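Local coordinates for protein sugar kinase (Agrobacterium tumefaciens, PDB 2RBC) that probably transfers a phosphate group from ATP to a sugar hydroxyl, as kinases of the ribokinase (pfkB) family do, at residues A[96-99]-A[100-104]; A[148-152]-A[153-157]; A[207-211]-A[212-216]. One frame throughout, in Å; residues are numbered along the deposited sequence.

Contact 1: residues A[96-99]-A[100-104]; sequences TRIL and RDLSE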
loop_
_atom_site.group_PDB
_atom_site.type_symbol
_atom_site.label_atom_id
_atom_site.label_comp_id
_atom_site.label_asym_id
_atom_site.label_seq_id
_atom_site.Cartn_x
_atom_site.Cartn_y
_atom_site.Cartn_z
ATOM N N THR A 96 8.440 6.291 10.362
ATOM C CA THR A 96 9.730 5.710 10.719
ATOM C C THR A 96 10.384 5.177 9.450
ATOM O O THR A 96 11.570 5.347 9.187
ATOM C CB THR A 96 9.537 4.603 11.779
ATOM O OG1 THR A 96 8.922 5.178 12.942
ATOM C CG2 THR A 96 10.867 3.948 12.178
ATOM N N ARG A 97 9.567 4.566 8.629
ATOM C CA ARG A 97 10.056 3.991 7.415
ATOM C C ARG A 97 10.471 5.017 6.359
ATOM O O ARG A 97 11.480 4.838 5.662
ATOM C CB ARG A 97 8.959 3.138 6.895
ATOM C CG ARG A 97 9.334 2.387 5.728
ATOM C CD ARG A 97 8.559 1.102 5.647
ATOM N NE ARG A 97 9.104 0.391 4.507
ATOM C CZ ARG A 97 8.484 -0.567 3.852
ATOM N NH1 ARG A 97 7.284 -0.954 4.233
ATOM N NH2 ARG A 97 9.095 -1.121 2.830
ATOM N N ILE A 98 9.685 6.086 6.233
ATOM C CA ILE A 98 10.024 7.188 5.352
ATOM C C ILE A 98 11.360 7.806 5.771
ATOM O O ILE A 98 12.246 8.036 4.939
ATOM C CB ILE A 98 8.883 8.276 5.350
ATOM C CG1 ILE A 98 7.625 7.715 4.681
ATOM C CG2 ILE A 98 9.320 9.550 4.645
ATOM C CD1 ILE A 98 6.393 8.629 4.810
ATOM N N LEU A 99 11.494 8.111 7.052
ATOM C CA LEU A 99 12.731 8.717 7.530
ATOM C C LEU A 99 13.953 7.826 7.279
ATOM O O LEU A 99 15.034 8.306 6.880
ATOM C CB LEU A 99 12.630 9.073 9.014
ATOM C CG LEU A 99 11.591 10.134 9.373
ATOM C CD1 LEU A 99 11.332 10.217 10.869
ATOM C CD2 LEU A 99 11.955 11.496 8.785
ATOM N N ARG A 100 13.805 6.536 7.553
ATOM C CA ARG A 100 14.892 5.597 7.369
ATOM C C ARG A 100 15.296 5.464 5.914
ATOM O O ARG A 100 16.478 5.509 5.603
ATOM C CB ARG A 100 14.545 4.247 7.996
ATOM C CG ARG A 100 15.466 3.111 7.608
ATOM C CD ARG A 100 15.231 1.922 8.493
ATOM N NE ARG A 100 15.438 0.677 7.765
ATOM C CZ ARG A 100 15.239 -0.556 8.268
ATOM N NH1 ARG A 100 15.440 -1.624 7.487
ATOM N NH2 ARG A 100 14.840 -0.745 9.533
ATOM N N ASP A 101 14.332 5.330 5.024
ATOM C CA ASP A 101 14.640 5.189 3.607
ATOM C C ASP A 101 15.346 6.451 3.081
ATOM O O ASP A 101 16.411 6.384 2.438
ATOM C CB ASP A 101 13.351 4.880 2.812
ATOM C CG ASP A 101 13.615 4.646 1.290
ATOM O OD1 ASP A 101 14.783 4.514 0.868
ATOM O OD2 ASP A 101 12.681 4.603 0.487
ATOM N N LEU A 102 14.759 7.608 3.365
ATOM C CA LEU A 102 15.345 8.852 2.882
ATOM C C LEU A 102 16.782 9.075 3.415
ATOM O O LEU A 102 17.679 9.398 2.650
ATOM C CB LEU A 102 14.400 10.026 3.154
ATOM C CG LEU A 102 13.062 9.982 2.370
ATOM C CD1 LEU A 102 12.166 11.126 2.776
ATOM C CD2 LEU A 102 13.257 9.946 0.821
ATOM N N SER A 103 17.047 8.858 4.699
ATOM C CA SER A 103 18.429 9.037 5.144
ATOM C C SER A 103 19.376 7.963 4.641
ATOM O O SER A 103 20.536 8.248 4.439
ATOM C CB SER A 103 18.551 9.160 6.643
ATOM O OG SER A 103 17.629 8.326 7.221
ATOM N N GLU A 104 18.909 6.731 4.470
ATOM C CA GLU A 104 19.738 5.720 3.830
ATOM C C GLU A 104 19.976 6.006 2.340
ATOM O O GLU A 104 20.896 5.469 1.757
ATOM C CB GLU A 104 19.134 4.327 4.040
ATOM C CG GLU A 104 19.246 3.887 5.483
ATOM C CD GLU A 104 18.617 2.512 5.736
ATOM O OE1 GLU A 104 18.095 1.899 4.769
ATOM O OE2 GLU A 104 18.661 2.041 6.901
#
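The carbonyl oxygen of Leu99 is gripped twice by Ser103, one turn further along the same helix. Ser103 OG donates to Leu99 O over 2.6 Å, and the amide of the same residue supplies the ordinary helix bond, Ser103 N to Leu99 O at 3.0 Å. The two donors come from opposite faces of the carbonyl plane, tilted 24° to 28° from it, and so share one acceptor without colliding. Ser103 OG stands between the backbone N and the carbonyl carbon, nearer the N (chi1 36°), which turns it back towards Leu99 O. The rest of the stretch is regular alpha-helix: Arg100, Asp101 and Leu102 donate their amides to the carbonyl oxygens of Thr96, Arg97 and Ile98, the last bond nearly straight.

On the buried side Ile98 and Leu102 run alongside each other in the same direction. The branch methyl does the touching: Ile98 CG2 meets Leu102 CD1 at 3.8 Å, and Leu102 CG also rests 3.3 Å from Ile98 O. The polar ends of Arg97 and Asp101 are held by other parts of the protein. Asp101 OD2 accepts from the amide of Ala65, Arg97 NH2 donates to Gln63, and Arg97 NE forms a salt bridge with Glu93 of the second subunit, tying this helix to the dimer contact. Arg100 NE lies 3.6 Å from Glu104 OE2, a long ion pair in which no N-H points at the oxygen; the same Glu93 of the second subunit is its second, weak partner.

Helix 93-104 is the crossover of a beta-alpha-beta unit between strands 82-90 and 107-108. Ile98 and Leu99 pack on Val89 and Leu102 on Leu85 of the first strand, while Arg97 and Ile98 lean on Leu40 of strand 39-45, and Asp101 and Leu102 touch strand 60-66.

Contact 2: residues A[148-152]-A[153-157]; sequences RACTP and EDIAL. With EDO (1,2-ethanediol), chain I.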
loop_
_atom_site.group_PDB
_atom_site.type_symbol
_atom_site.label_atom_id
_atom_site.label_comp_id
_atom_site.label_asym_id
_atom_site.label_seq_id
_atom_site.Cartn_x
_atom_site.Cartn_y
_atom_site.Cartn_z
ATOM N N ARG A 148 6.585 25.530 11.165
ATOM C CA ARG A 148 7.950 25.046 11.306
ATOM C C ARG A 148 8.942 26.214 11.195
ATOM O O ARG A 148 8.799 27.026 10.312
ATOM C CB ARG A 148 8.179 24.030 10.232
ATOM C CG ARG A 148 9.429 23.214 10.448
ATOM C CD ARG A 148 10.485 23.615 9.527
ATOM N NE ARG A 148 11.626 22.724 9.643
ATOM C CZ ARG A 148 12.823 23.066 10.091
ATOM N NH1 ARG A 148 13.783 22.159 10.157
ATOM N NH2 ARG A 148 13.089 24.283 10.455
ATOM N N ALA A 149 9.953 26.286 12.060
ATOM C CA ALA A 149 10.831 27.457 12.114
ATOM C C ALA A 149 11.672 27.606 10.868
ATOM O O ALA A 149 12.118 26.636 10.283
ATOM C CB ALA A 149 11.739 27.421 13.350
ATOM N N CYS A 150 11.886 28.838 10.452
ATOM C CA CYS A 150 12.675 29.107 9.266
ATOM C C CYS A 150 13.449 30.409 9.447
ATOM O O CYS A 150 13.000 31.474 9.020
ATOM C CB CYS A 150 11.761 29.175 8.055
ATOM S SG CYS A 150 12.646 29.459 6.526
ATOM N N THR A 151 14.610 30.332 10.077
ATOM C CA THR A 151 15.350 31.532 10.402
ATOM C C THR A 151 16.398 31.803 9.324
ATOM O O THR A 151 16.848 30.873 8.647
ATOM C CB THR A 151 16.020 31.373 11.749
ATOM O OG1 THR A 151 17.114 30.463 11.637
ATOM C CG2 THR A 151 15.016 30.849 12.790
ATOM N N PRO A 152 16.801 33.071 9.145
ATOM C CA PRO A 152 17.929 33.323 8.228
ATOM C C PRO A 152 19.209 32.565 8.588
ATOM O O PRO A 152 19.939 32.159 7.698
ATOM C CB PRO A 152 18.135 34.834 8.321
ATOM C CG PRO A 152 16.813 35.368 8.764
ATOM C CD PRO A 152 16.252 34.319 9.696
ATOM N N GLU A 153 19.472 32.342 9.864
ATOM C CA GLU A 153 20.624 31.534 10.259
ATOM C C GLU A 153 20.512 30.057 9.791
ATOM O O GLU A 153 21.518 29.487 9.352
ATOM C CB GLU A 153 20.863 31.645 11.779
ATOM C CG GLU A 153 21.462 33.008 12.224
ATOM C CD GLU A 153 21.820 33.051 13.730
ATOM O OE1 GLU A 153 21.437 32.079 14.438
ATOM O OE2 GLU A 153 22.470 34.036 14.212
ATOM N N ASP A 154 19.313 29.450 9.879
ATOM C CA ASP A 154 19.027 28.146 9.275
ATOM C C ASP A 154 19.360 28.139 7.771
ATOM O O ASP A 154 20.030 27.230 7.280
ATOM C CB ASP A 154 17.536 27.719 9.398
ATOM C CG ASP A 154 17.060 27.476 10.851
ATOM O OD1 ASP A 154 17.945 27.321 11.742
ATOM O OD2 ASP A 154 15.781 27.468 11.065
ATOM N N ILE A 155 18.849 29.120 7.040
ATOM C CA ILE A 155 18.909 29.095 5.584
ATOM C C ILE A 155 20.300 29.456 5.063
ATOM O O ILE A 155 20.691 29.030 3.978
ATOM C CB ILE A 155 17.818 30.011 4.983
ATOM C CG1 ILE A 155 16.416 29.488 5.379
ATOM C CG2 ILE A 155 17.937 30.123 3.452
ATOM C CD1 ILE A 155 16.071 28.070 4.825
ATOM N N ALA A 156 21.059 30.229 5.843
ATOM C CA ALA A 156 22.355 30.725 5.385
ATOM C C ALA A 156 23.324 29.577 5.198
ATOM O O ALA A 156 24.336 29.719 4.511
ATOM C CB ALA A 156 22.948 31.775 6.389
ATOM N N LEU A 157 23.003 28.437 5.779
ATOM C CA LEU A 157 23.821 27.259 5.652
ATOM C C LEU A 157 23.673 26.560 4.296
ATOM O O LEU A 157 24.447 25.655 3.972
ATOM C CB LEU A 157 23.469 26.290 6.783
ATOM C CG LEU A 157 23.621 26.893 8.213
ATOM C CD1 LEU A 157 23.641 25.772 9.240
ATOM C CD2 LEU A 157 24.855 27.834 8.439
HETATM C C1 EDO I . 15.797 27.886 14.257
HETATM O O1 EDO I . 14.757 27.081 13.679
HETATM C C2 EDO I . 15.297 28.734 15.434
HETATM O O2 EDO I . 13.876 28.958 15.406
#
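Thr151 and Asp154 clasp each other at the start of helix 152-155, each side chain taking up the other's backbone amide. Asp154 N donates to Thr151 OG1 at 3.0 Å, and Thr151 N returns a bond to Asp154 OD2 at 3.2 Å; the latter is almost straight, at 176°, but reaches the oxygen from above the carboxylate plane. Thr151 is the N-cap, and the pair is a capping box. Its hydroxyl stands between backbone N and carbonyl carbon (chi1 72°), which turns OG1 over the first turn of the helix, while CG2 is left on the outer side. The main chain closes the turn with Ile155 N to Thr151 O and Ala156 N to Pro152 O.

The closely packed part lies beneath the cap, round the buried Ile155, which rests on Val177 and Ala178 of helix 168-180 and meets Cys150 SG through its CG1 at 3.9 Å. Trp86 of strand 82-90 is met by Cys150, Asp154 and Ile155 alike. Arg148 belongs to this side too: its NH2 binds Ala149 O at 2.6 Å, with the carbonyl oxygen near the guanidinium plane, while NH1 goes to Gly111 O and the group makes a cation-pi contact with Trp86. The outer side is looser. There Pro152 and Glu153 are exposed, and a 1,2-ethanediol, likely a crystallisation additive, sits against Thr151 CG2 and donates from O1 to Asp154 OD2 at 2.8 Å.

Asp154 OD2 thus accepts from both an amide and a diol, with Arg148 NH2 4.2 Å away, too far for a salt bridge. Asp154 completes the box from inside the helix, and the positive charge of Arg148 together with the helix N-terminus would probably favour its carboxylate form.

Contact 3: residues A[207-211]-A[212-216]; sequences IVFSE and PAATR. With SO4 (sulfate ion), chain E.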
loop_
_atom_site.group_PDB
_atom_site.type_symbol
_atom_site.label_atom_id
_atom_site.label_comp_id
_atom_site.label_asym_id
_atom_site.label_seq_id
_atom_site.Cartn_x
_atom_site.Cartn_y
_atom_site.Cartn_z
ATOM N N ILE A 207 11.422 29.738 -11.201
ATOM C CA ILE A 207 10.286 28.800 -11.147
ATOM C C ILE A 207 10.344 27.832 -12.320
ATOM O O ILE A 207 10.569 28.254 -13.455
ATOM C CB ILE A 207 8.917 29.517 -11.195
ATOM C CG1 ILE A 207 8.811 30.674 -10.196
ATOM C CG2 ILE A 207 7.781 28.498 -11.039
ATOM C CD1 ILE A 207 7.552 31.564 -10.387
ATOM N N VAL A 208 10.159 26.538 -12.042
ATOM C CA VAL A 208 10.066 25.544 -13.102
ATOM C C VAL A 208 8.686 24.981 -12.958
ATOM O O VAL A 208 8.413 24.263 -12.001
ATOM C CB VAL A 208 11.106 24.415 -13.004
ATOM C CG1 VAL A 208 10.962 23.460 -14.203
ATOM C CG2 VAL A 208 12.530 24.989 -12.827
ATOM N N PHE A 209 7.803 25.381 -13.875
ATOM C CA PHE A 209 6.429 24.884 -13.909
ATOM C C PHE A 209 6.348 23.591 -14.745
ATOM O O PHE A 209 7.057 23.441 -15.743
ATOM C CB PHE A 209 5.477 25.898 -14.589
ATOM C CG PHE A 209 5.281 27.186 -13.840
ATOM C CD1 PHE A 209 4.419 27.247 -12.730
ATOM C CD2 PHE A 209 5.876 28.374 -14.299
ATOM C CE1 PHE A 209 4.188 28.464 -12.078
ATOM C CE2 PHE A 209 5.674 29.593 -13.655
ATOM C CZ PHE A 209 4.833 29.651 -12.536
ATOM N N SER A 210 5.457 22.673 -14.344
ATOM C CA SER A 210 5.108 21.536 -15.172
ATOM C C SER A 210 4.115 22.070 -16.180
ATOM O O SER A 210 3.456 23.090 -15.938
ATOM C CB SER A 210 4.430 20.447 -14.324
ATOM O OG SER A 210 3.259 20.969 -13.732
ATOM N N GLU A 211 3.982 21.391 -17.307
ATOM C CA GLU A 211 2.991 21.824 -18.280
ATOM C C GLU A 211 1.540 21.988 -17.714
ATOM O O GLU A 211 0.865 23.010 -17.924
ATOM C CB GLU A 211 3.036 20.886 -19.485
ATOM C CG GLU A 211 1.940 21.181 -20.472
ATOM C CD GLU A 211 2.166 20.493 -21.807
ATOM O OE1 GLU A 211 3.144 19.727 -21.952
ATOM O OE2 GLU A 211 1.333 20.750 -22.703
ATOM N N PRO A 212 1.044 20.988 -16.992
ATOM C CA PRO A 212 -0.278 21.161 -16.410
ATOM C C PRO A 212 -0.430 22.346 -15.459
ATOM O O PRO A 212 -1.472 23.000 -15.454
ATOM C CB PRO A 212 -0.503 19.859 -15.648
ATOM C CG PRO A 212 0.481 18.942 -16.104
ATOM C CD PRO A 212 1.618 19.676 -16.678
ATOM N N ALA A 213 0.589 22.646 -14.655
ATOM C CA ALA A 213 0.488 23.786 -13.731
ATOM C C ALA A 213 0.431 25.112 -14.510
ATOM O O ALA A 213 -0.407 25.987 -14.241
ATOM C CB ALA A 213 1.703 23.783 -12.777
ATOM N N ALA A 214 1.317 25.238 -15.499
ATOM C CA ALA A 214 1.379 26.426 -16.333
ATOM C C ALA A 214 0.096 26.623 -17.131
ATOM O O ALA A 214 -0.351 27.763 -17.316
ATOM C CB ALA A 214 2.569 26.355 -17.242
ATOM N N THR A 215 -0.490 25.515 -17.585
ATOM C CA THR A 215 -1.769 25.532 -18.303
ATOM C C THR A 215 -2.842 26.125 -17.414
ATOM O O THR A 215 -3.602 26.976 -17.831
ATOM C CB THR A 215 -2.169 24.098 -18.719
ATOM O OG1 THR A 215 -1.114 23.510 -19.515
ATOM C CG2 THR A 215 -3.454 24.099 -19.474
ATOM N N ARG A 216 -2.894 25.661 -16.173
ATOM C CA ARG A 216 -3.901 26.147 -15.266
ATOM C C ARG A 216 -3.716 27.605 -14.943
ATOM O O ARG A 216 -4.685 28.357 -14.872
ATOM C CB ARG A 216 -3.905 25.359 -13.949
ATOM C CG ARG A 216 -5.081 25.817 -13.072
ATOM C CD ARG A 216 -5.200 25.112 -11.702
ATOM N NE ARG A 216 -5.210 23.656 -11.804
ATOM C CZ ARG A 216 -5.331 22.833 -10.760
ATOM N NH1 ARG A 216 -5.464 23.311 -9.524
ATOM N NH2 ARG A 216 -5.315 21.521 -10.956
HETATM S S SO4 E . -8.042 25.982 -8.788
HETATM O O1 SO4 E . -8.727 26.197 -10.063
HETATM O O2 SO4 E . -8.521 26.926 -7.778
HETATM O O3 SO4 E . -8.241 24.606 -8.326
HETATM O O4 SO4 E . -6.626 26.225 -8.999
HETATM O O HOH W 1 -1.415 22.266 -21.907
#
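Two alanines of helix 211-218 approach the Phe209 ring obliquely: Ala213 CB lies 4.4 Å from Phe209 CD1, and Ala214 CB is 4.0 Å from the ring's stem, Phe209 CB. Over the centre of one face sits Ile207 CG2, 3.4 Å above the ring plane, a partner from the same strand. Leu230 of helix 223-233 and Ile239 of strand 238-242 add to the ring's surroundings.

The chain then turns sharply, the strand and helix axes standing at 92°. Ser210 is the N-cap: its OG, set between backbone N and carbonyl carbon (chi1 60°), accepts from Ala213 N at 3.3 Å and is also hydrogen-bonded to Asp190. Its carbonyl takes Ala214 N nearly head-on. One residue later Glu211 O holds two donors, Thr215 N at 2.9 Å and Thr215 OG1 at 2.6 Å, the hydroxyl coming from well above the carbonyl plane. A water donates to both Thr215 OG1 and Glu211 OE2, bridging the two side chains.

At the far end Arg216 NH1 donates to sulfate O4 over 3.2 Å; the ion, presumably carried over from the crystallisation, is also bound by Val194 N. Parallel strand 206-210 running into a serine-capped helix is one of the beta-alpha steps of the Rossmann-like core of ribokinase-family enzymes.

Contacts 1, 2 and 3 follow one another along the chain, and none touches another. The centres of contacts 1 and 2 lie 23 Å apart, those of 2 and 3 28 Å, and those of 1 and 3 30 Å; contacts 1 and 3 lie on opposite sides of the chain's centre. A common large sheet relates them: strand 82-90 packs against both helix 93-104 and the helix start at 148-157, while strand 206-210 belongs to the same sheet. Contact 1 joins this sheet to the small four-stranded sheet and the second subunit, contact 2 caps a short surface helix, and contact 3 starts a helix at the end of a core strand.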